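Local coordinates for SusD superfamily protein (Bacteroides thetaiotaomicron VPI-5482, PDB 3HDX) that probably binds polysaccharide at the outer membrane for carbohydrate uptake and use, at residues F222-A227 with A232-I237; D365-R370 with N388-N393. One frame throughout, in Å; residues are numbered along the deposited sequence.

Interaction 1 (F222-A227 with A232-I237); sequences FIIDHA and AKYTSI
Ala-227 and Ala-232 close the turn that follows helix 213-226, and a backbone hydrogen bond joins them: Ala-232 N donates its N-H to Ala-227 O at 3.0 Å. The N-H points almost straight at the oxygen (165°), yet the donor stands above the carbonyl plane rather than on a lone pair.

Van der Waals contact accompanies this bond. The two methyl groups meet with Ala-227 CB 4.2 Å from Ala-232 CB, and Ala-227 CB also lies 3.5 Å from the carbonyl oxygen Ala-232 O. Further on, the Tyr-234 side chain reaches back to the helix, where its OH sits 4.3 Å from Ile-224 CG2; the hydroxyl itself is hydrogen-bonded to Thr-367 of helix 363-376.

Within segment 222-227, His-226 turns back on Phe-222. Its ND1 donates to Phe-222 O at 2.8 Å, the oxygen lying in the imidazole plane, while the same ND1 sits over the centre of the Phe-222 ring, 3.4 Å above it.

One backbone bond and a methyl contact thus join the two segments here, with a light touch from the Tyr-234 side chain, and the bond gives the Ala-227 carbonyl a polar partner.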
loop_
_atom_site.group_PDB
_atom_site.type_symbol
_atom_site.label_atom_id
_atom_site.label_comp_id
_atom_site.label_asym_id
_atom_site.label_seq_id
_atom_site.Cartn_x
_atom_site.Cartn_y
_atom_site.Cartn_z
ATOM N N PHE A 222 -5.004 -2.954 -17.842
ATOM C CA PHE A 222 -4.184 -4.128 -18.124
ATOM C C PHE A 222 -4.284 -5.117 -16.959
ATOM O O PHE A 222 -4.431 -6.322 -17.140
ATOM C CB PHE A 222 -2.723 -3.747 -18.390
ATOM C CG PHE A 222 -1.904 -4.874 -18.899
ATOM C CD1 PHE A 222 -1.830 -5.107 -20.270
ATOM C CD2 PHE A 222 -1.255 -5.734 -18.033
ATOM C CE1 PHE A 222 -1.098 -6.209 -20.773
ATOM C CE2 PHE A 222 -0.555 -6.864 -18.501
ATOM C CZ PHE A 222 -0.457 -7.078 -19.893
ATOM N N ILE A 223 -4.204 -4.591 -15.745
ATOM C CA ILE A 223 -4.328 -5.414 -14.551
ATOM C C ILE A 223 -5.666 -6.153 -14.464
ATOM O O ILE A 223 -5.721 -7.366 -14.252
ATOM C CB ILE A 223 -4.086 -4.574 -13.256
ATOM C CG1 ILE A 223 -2.660 -4.030 -13.220
ATOM C CG2 ILE A 223 -4.354 -5.418 -12.012
ATOM C CD1 ILE A 223 -2.523 -2.804 -12.293
ATOM N N ILE A 224 -6.745 -5.398 -14.648
ATOM C CA ILE A 224 -8.088 -5.960 -14.595
ATOM C C ILE A 224 -8.271 -7.036 -15.649
ATOM O O ILE A 224 -8.821 -8.125 -15.364
ATOM C CB ILE A 224 -9.147 -4.842 -14.774
ATOM C CG1 ILE A 224 -9.138 -3.927 -13.533
ATOM C CG2 ILE A 224 -10.555 -5.423 -15.004
ATOM C CD1 ILE A 224 -9.749 -2.544 -13.722
ATOM N N ASP A 225 -7.762 -6.745 -16.843
ATOM C CA ASP A 225 -7.917 -7.668 -17.972
ATOM C C ASP A 225 -7.045 -8.909 -17.869
ATOM O O ASP A 225 -7.319 -9.861 -18.570
ATOM C CB ASP A 225 -7.718 -6.947 -19.298
ATOM C CG ASP A 225 -8.791 -5.894 -19.572
ATOM O OD1 ASP A 225 -9.915 -6.015 -19.007
ATOM O OD2 ASP A 225 -8.486 -4.951 -20.349
ATOM N N HIS A 226 -5.987 -8.891 -17.060
ATOM C CA HIS A 226 -5.143 -10.063 -16.881
ATOM C C HIS A 226 -5.201 -10.673 -15.489
ATOM O O HIS A 226 -4.381 -11.547 -15.173
ATOM C CB HIS A 226 -3.704 -9.695 -17.236
ATOM C CG HIS A 226 -3.536 -9.371 -18.679
ATOM N ND1 HIS A 226 -3.856 -8.143 -19.191
ATOM C CD2 HIS A 226 -3.227 -10.163 -19.737
ATOM C CE1 HIS A 226 -3.633 -8.150 -20.495
ATOM N NE2 HIS A 226 -3.246 -9.366 -20.853
ATOM N N ALA A 227 -6.188 -10.272 -14.682
ATOM C CA ALA A 227 -6.253 -10.718 -13.279
ATOM C C ALA A 227 -6.242 -12.251 -13.148
ATOM O O ALA A 227 -5.635 -12.804 -12.225
ATOM C CB ALA A 227 -7.505 -10.141 -12.607
ATOM N N ALA A 232 -6.121 -13.530 -9.336
ATOM C CA ALA A 232 -6.663 -12.423 -8.555
ATOM C C ALA A 232 -8.145 -12.263 -8.893
ATOM O O ALA A 232 -8.543 -12.294 -10.062
ATOM C CB ALA A 232 -5.903 -11.122 -8.815
ATOM N N LYS A 233 -8.937 -12.076 -7.851
ATOM C CA LYS A 233 -10.396 -11.968 -7.948
ATOM C C LYS A 233 -10.900 -10.817 -7.101
ATOM O O LYS A 233 -10.147 -10.225 -6.315
ATOM C CB LYS A 233 -11.020 -13.272 -7.421
ATOM C CG LYS A 233 -10.579 -14.537 -8.182
ATOM C CD LYS A 233 -11.122 -15.822 -7.591
ATOM C CE LYS A 233 -10.684 -17.042 -8.395
ATOM N NZ LYS A 233 -11.174 -18.287 -7.743
ATOM N N TYR A 234 -12.181 -10.517 -7.271
ATOM C CA TYR A 234 -12.886 -9.633 -6.366
ATOM C C TYR A 234 -13.252 -10.477 -5.139
ATOM O O TYR A 234 -13.680 -11.647 -5.255
ATOM C CB TYR A 234 -14.124 -9.040 -7.027
ATOM C CG TYR A 234 -13.776 -8.094 -8.164
ATOM C CD1 TYR A 234 -13.426 -6.766 -7.928
ATOM C CD2 TYR A 234 -13.780 -8.534 -9.499
ATOM C CE1 TYR A 234 -13.115 -5.913 -8.963
ATOM C CE2 TYR A 234 -13.478 -7.673 -10.553
ATOM C CZ TYR A 234 -13.150 -6.343 -10.262
ATOM O OH TYR A 234 -12.814 -5.534 -11.302
ATOM N N THR A 235 -13.112 -9.880 -3.978
ATOM C CA THR A 235 -13.254 -10.575 -2.705
ATOM C C THR A 235 -14.613 -10.243 -2.063
ATOM O O THR A 235 -15.033 -9.071 -2.019
ATOM C CB THR A 235 -12.070 -10.222 -1.762
ATOM O OG1 THR A 235 -10.821 -10.529 -2.391
ATOM C CG2 THR A 235 -12.163 -10.933 -0.412
ATOM N N SER A 236 -15.305 -11.280 -1.598
ATOM C CA SER A 236 -16.549 -11.094 -0.878
ATOM C C SER A 236 -16.264 -10.462 0.484
ATOM O O SER A 236 -15.131 -10.525 1.024
ATOM C CB SER A 236 -17.238 -12.448 -0.658
ATOM O OG SER A 236 -16.526 -13.252 0.283
ATOM N N ILE A 237 -17.290 -9.850 1.063
ATOM C CA ILE A 237 -17.109 -9.226 2.384
ATOM C C ILE A 237 -16.626 -10.243 3.445
ATOM O O ILE A 237 -15.771 -9.909 4.270
ATOM C CB ILE A 237 -18.362 -8.421 2.844
ATOM C CG1 ILE A 237 -18.012 -7.565 4.079
ATOM C CG2 ILE A 237 -19.568 -9.379 3.085
ATOM C CD1 ILE A 237 -16.924 -6.483 3.860
#

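Interaction 2 (D365-R370 with N388-N393); sequences DITLLR and NMIRTN. With EDO (1,2-ethanediol), chain G.
Ile-390 meets Thr-367 and Leu-368 through its longer branch: CG1 stands anti to the carbonyl carbon (chi1 -52°), and a second turn at chi2 (-46°) carries CD1 to the threonine. On the facing helix, Thr-367 has its CG2 anti to the backbone N, which leaves OG1 beside that N and the methyl directed at the isoleucine. The two segments belong to consecutive helices, 363-376 and 380-391, which form an antiparallel helical hairpin, consistent with the TPR-like helical pairs of the SusD family.

The contact is apolar. Thr-367 CG2 lies 3.8 Å from Ile-390 CD1, the two side chains sliding past each other in opposite directions. Leu-368 comes in at a slant, its CD2 3.8 Å from Ile-390 CG1, with CG equally close to the same carbon. Ile-390 therefore meets threonine with its tip and leucine with the carbon before it. Helix 409-423 adds to this buried packing, since Glu-419 touches both Leu-368 and Ile-390. An alanine in place of Ile-390 would probably open a gap beside the Thr-367 methyl and take from Leu-368 the CG1 carbon that its CG and CD2 rest on.

At the more exposed margin, the selenium of Met-389, a selenomethionine, rests 4.2 Å from Thr-367 CG2. The threonine hydroxyl is engaged with Leu-363 O, one turn back in its own helix.

In segment 388-393, Asn-388 O receives both Thr-392 N and Thr-392 OG1, from opposite faces of its carbonyl plane. Arg-391 NH2 donates to O1 of a 1,2-ethanediol, probably from the crystallisation liquor, at 3.0 Å.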
loop_
_atom_site.group_PDB
_atom_site.type_symbol
_atom_site.label_atom_id
_atom_site.label_comp_id
_atom_site.label_asym_id
_atom_site.label_seq_id
_atom_site.Cartn_x
_atom_site.Cartn_y
_atom_site.Cartn_z
ATOM N N ASP A 365 -9.219 -1.935 -5.445
ATOM C CA ASP A 365 -8.399 -0.710 -5.512
ATOM C C ASP A 365 -8.186 -0.290 -6.974
ATOM O O ASP A 365 -8.477 0.842 -7.354
ATOM C CB ASP A 365 -7.069 -0.878 -4.799
ATOM C CG ASP A 365 -6.098 0.263 -5.093
ATOM O OD1 ASP A 365 -6.526 1.442 -5.042
ATOM O OD2 ASP A 365 -4.909 -0.030 -5.400
ATOM N N ILE A 366 -7.685 -1.235 -7.772
ATOM C CA ILE A 366 -7.360 -0.960 -9.163
ATOM C C ILE A 366 -8.610 -0.594 -9.990
ATOM O O ILE A 366 -8.552 0.275 -10.852
ATOM C CB ILE A 366 -6.578 -2.131 -9.798
ATOM C CG1 ILE A 366 -5.234 -2.360 -9.056
ATOM C CG2 ILE A 366 -6.324 -1.897 -11.289
ATOM C CD1 ILE A 366 -4.273 -1.203 -8.996
ATOM N N THR A 367 -9.745 -1.224 -9.672
ATOM C CA THR A 367 -11.012 -0.935 -10.329
ATOM C C THR A 367 -11.497 0.460 -10.005
ATOM O O THR A 367 -11.891 1.204 -10.919
ATOM C CB THR A 367 -12.042 -2.019 -9.994
ATOM O OG1 THR A 367 -11.509 -3.281 -10.432
ATOM C CG2 THR A 367 -13.433 -1.735 -10.621
ATOM N N LEU A 368 -11.362 0.859 -8.740
ATOM C CA LEU A 368 -11.758 2.234 -8.345
ATOM C C LEU A 368 -10.763 3.239 -8.912
ATOM O O LEU A 368 -11.153 4.336 -9.297
ATOM C CB LEU A 368 -11.939 2.390 -6.811
ATOM C CG LEU A 368 -13.113 1.602 -6.232
ATOM C CD1 LEU A 368 -13.032 1.503 -4.674
ATOM C CD2 LEU A 368 -14.480 2.186 -6.712
ATOM N N LEU A 369 -9.484 2.861 -9.015
ATOM C CA LEU A 369 -8.450 3.741 -9.615
ATOM C C LEU A 369 -8.802 3.996 -11.064
ATOM O O LEU A 369 -8.641 5.114 -11.567
ATOM C CB LEU A 369 -7.045 3.116 -9.440
ATOM C CG LEU A 369 -5.917 4.071 -9.851
ATOM C CD1 LEU A 369 -5.816 5.293 -8.885
ATOM C CD2 LEU A 369 -4.577 3.276 -9.944
ATOM N N ARG A 370 -9.200 2.938 -11.758
ATOM C CA ARG A 370 -9.628 3.073 -13.145
ATOM C C ARG A 370 -10.802 4.066 -13.274
ATOM O O ARG A 370 -10.810 4.869 -14.201
ATOM C CB ARG A 370 -9.974 1.713 -13.762
ATOM C CG ARG A 370 -10.131 1.807 -15.250
ATOM C CD ARG A 370 -10.465 0.484 -15.818
ATOM N NE ARG A 370 -10.470 0.500 -17.263
ATOM C CZ ARG A 370 -10.654 -0.601 -17.984
ATOM N NH1 ARG A 370 -10.797 -1.808 -17.393
ATOM N NH2 ARG A 370 -10.620 -0.496 -19.306
ATOM N N ASN A 388 -19.708 0.749 -10.110
ATOM C CA ASN A 388 -20.775 -0.210 -9.840
ATOM C C ASN A 388 -20.303 -1.623 -9.528
ATOM O O ASN A 388 -20.954 -2.318 -8.750
ATOM C CB ASN A 388 -21.837 -0.222 -10.957
ATOM C CG ASN A 388 -22.780 0.964 -10.889
ATOM O OD1 ASN A 388 -23.006 1.529 -9.805
ATOM N ND2 ASN A 388 -23.359 1.336 -12.024
HETATM N N MSE A 389 -19.184 -2.045 -10.127
HETATM C CA MSE A 389 -18.624 -3.362 -9.833
HETATM C C MSE A 389 -18.351 -3.547 -8.350
HETATM O O MSE A 389 -18.609 -4.628 -7.771
HETATM C CB MSE A 389 -17.358 -3.644 -10.629
HETATM C CG MSE A 389 -17.574 -3.806 -12.074
HETATM SE SE MSE A 389 -15.929 -4.107 -13.029
HETATM C CE MSE A 389 -16.680 -3.834 -14.800
ATOM N N ILE A 390 -17.821 -2.497 -7.728
ATOM C CA ILE A 390 -17.517 -2.533 -6.306
ATOM C C ILE A 390 -18.816 -2.414 -5.492
ATOM O O ILE A 390 -19.058 -3.227 -4.580
ATOM C CB ILE A 390 -16.524 -1.426 -5.935
ATOM C CG1 ILE A 390 -15.247 -1.491 -6.879
ATOM C CG2 ILE A 390 -16.317 -1.477 -4.393
ATOM C CD1 ILE A 390 -14.624 -2.792 -7.133
ATOM N N ARG A 391 -19.660 -1.418 -5.835
ATOM C CA ARG A 391 -20.922 -1.200 -5.098
ATOM C C ARG A 391 -21.789 -2.447 -5.004
ATOM O O ARG A 391 -22.225 -2.830 -3.898
ATOM C CB ARG A 391 -21.716 -0.102 -5.754
ATOM C CG ARG A 391 -21.132 1.301 -5.576
ATOM C CD ARG A 391 -21.988 2.311 -6.341
ATOM N NE ARG A 391 -23.366 2.303 -5.860
ATOM C CZ ARG A 391 -23.830 3.035 -4.837
ATOM N NH1 ARG A 391 -23.045 3.896 -4.151
ATOM N NH2 ARG A 391 -25.110 2.900 -4.481
ATOM N N THR A 392 -21.974 -3.106 -6.148
ATOM C CA THR A 392 -22.873 -4.268 -6.214
ATOM C C THR A 392 -22.314 -5.528 -5.555
ATOM O O THR A 392 -23.067 -6.525 -5.433
ATOM C CB THR A 392 -23.345 -4.559 -7.649
ATOM O OG1 THR A 392 -22.224 -4.916 -8.446
ATOM C CG2 THR A 392 -24.062 -3.327 -8.242
ATOM N N ASN A 393 -21.008 -5.550 -5.194
ATOM C CA ASN A 393 -20.459 -6.643 -4.389
ATOM C C ASN A 393 -20.440 -6.274 -2.889
ATOM O O ASN A 393 -19.896 -7.024 -2.061
ATOM C CB ASN A 393 -19.079 -7.057 -4.830
ATOM C CG ASN A 393 -18.758 -8.512 -4.485
ATOM O OD1 ASN A 393 -19.628 -9.406 -4.539
ATOM N ND2 ASN A 393 -17.501 -8.764 -4.151
HETATM C C1 EDO G . -26.759 4.960 -2.155
HETATM O O1 EDO G . -26.042 3.784 -1.716
HETATM C C2 EDO G . -28.092 5.119 -1.447
HETATM O O2 EDO G . -27.904 5.238 -0.029
#

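How the interactions relate
Thr-367 is where the two contacts join. Its methyl side serves interaction 2, while its OG1 lies 2.7 Å from Tyr-234 OH of interaction 1. Ile-224 of the earlier helix packs on the same helix 363-376, its CD1 3.8 Å from Arg-370 CD. Tyr-234 also touches Met-389 and Ile-390, so the loop after helix 213-226 lies against both helices of the later hairpin. The centres of the contacts are about 10 Å apart, and both sit on one side of the chain's centre. The ethanediol belongs to interaction 2, held by Arg-391 and also by Asn-306.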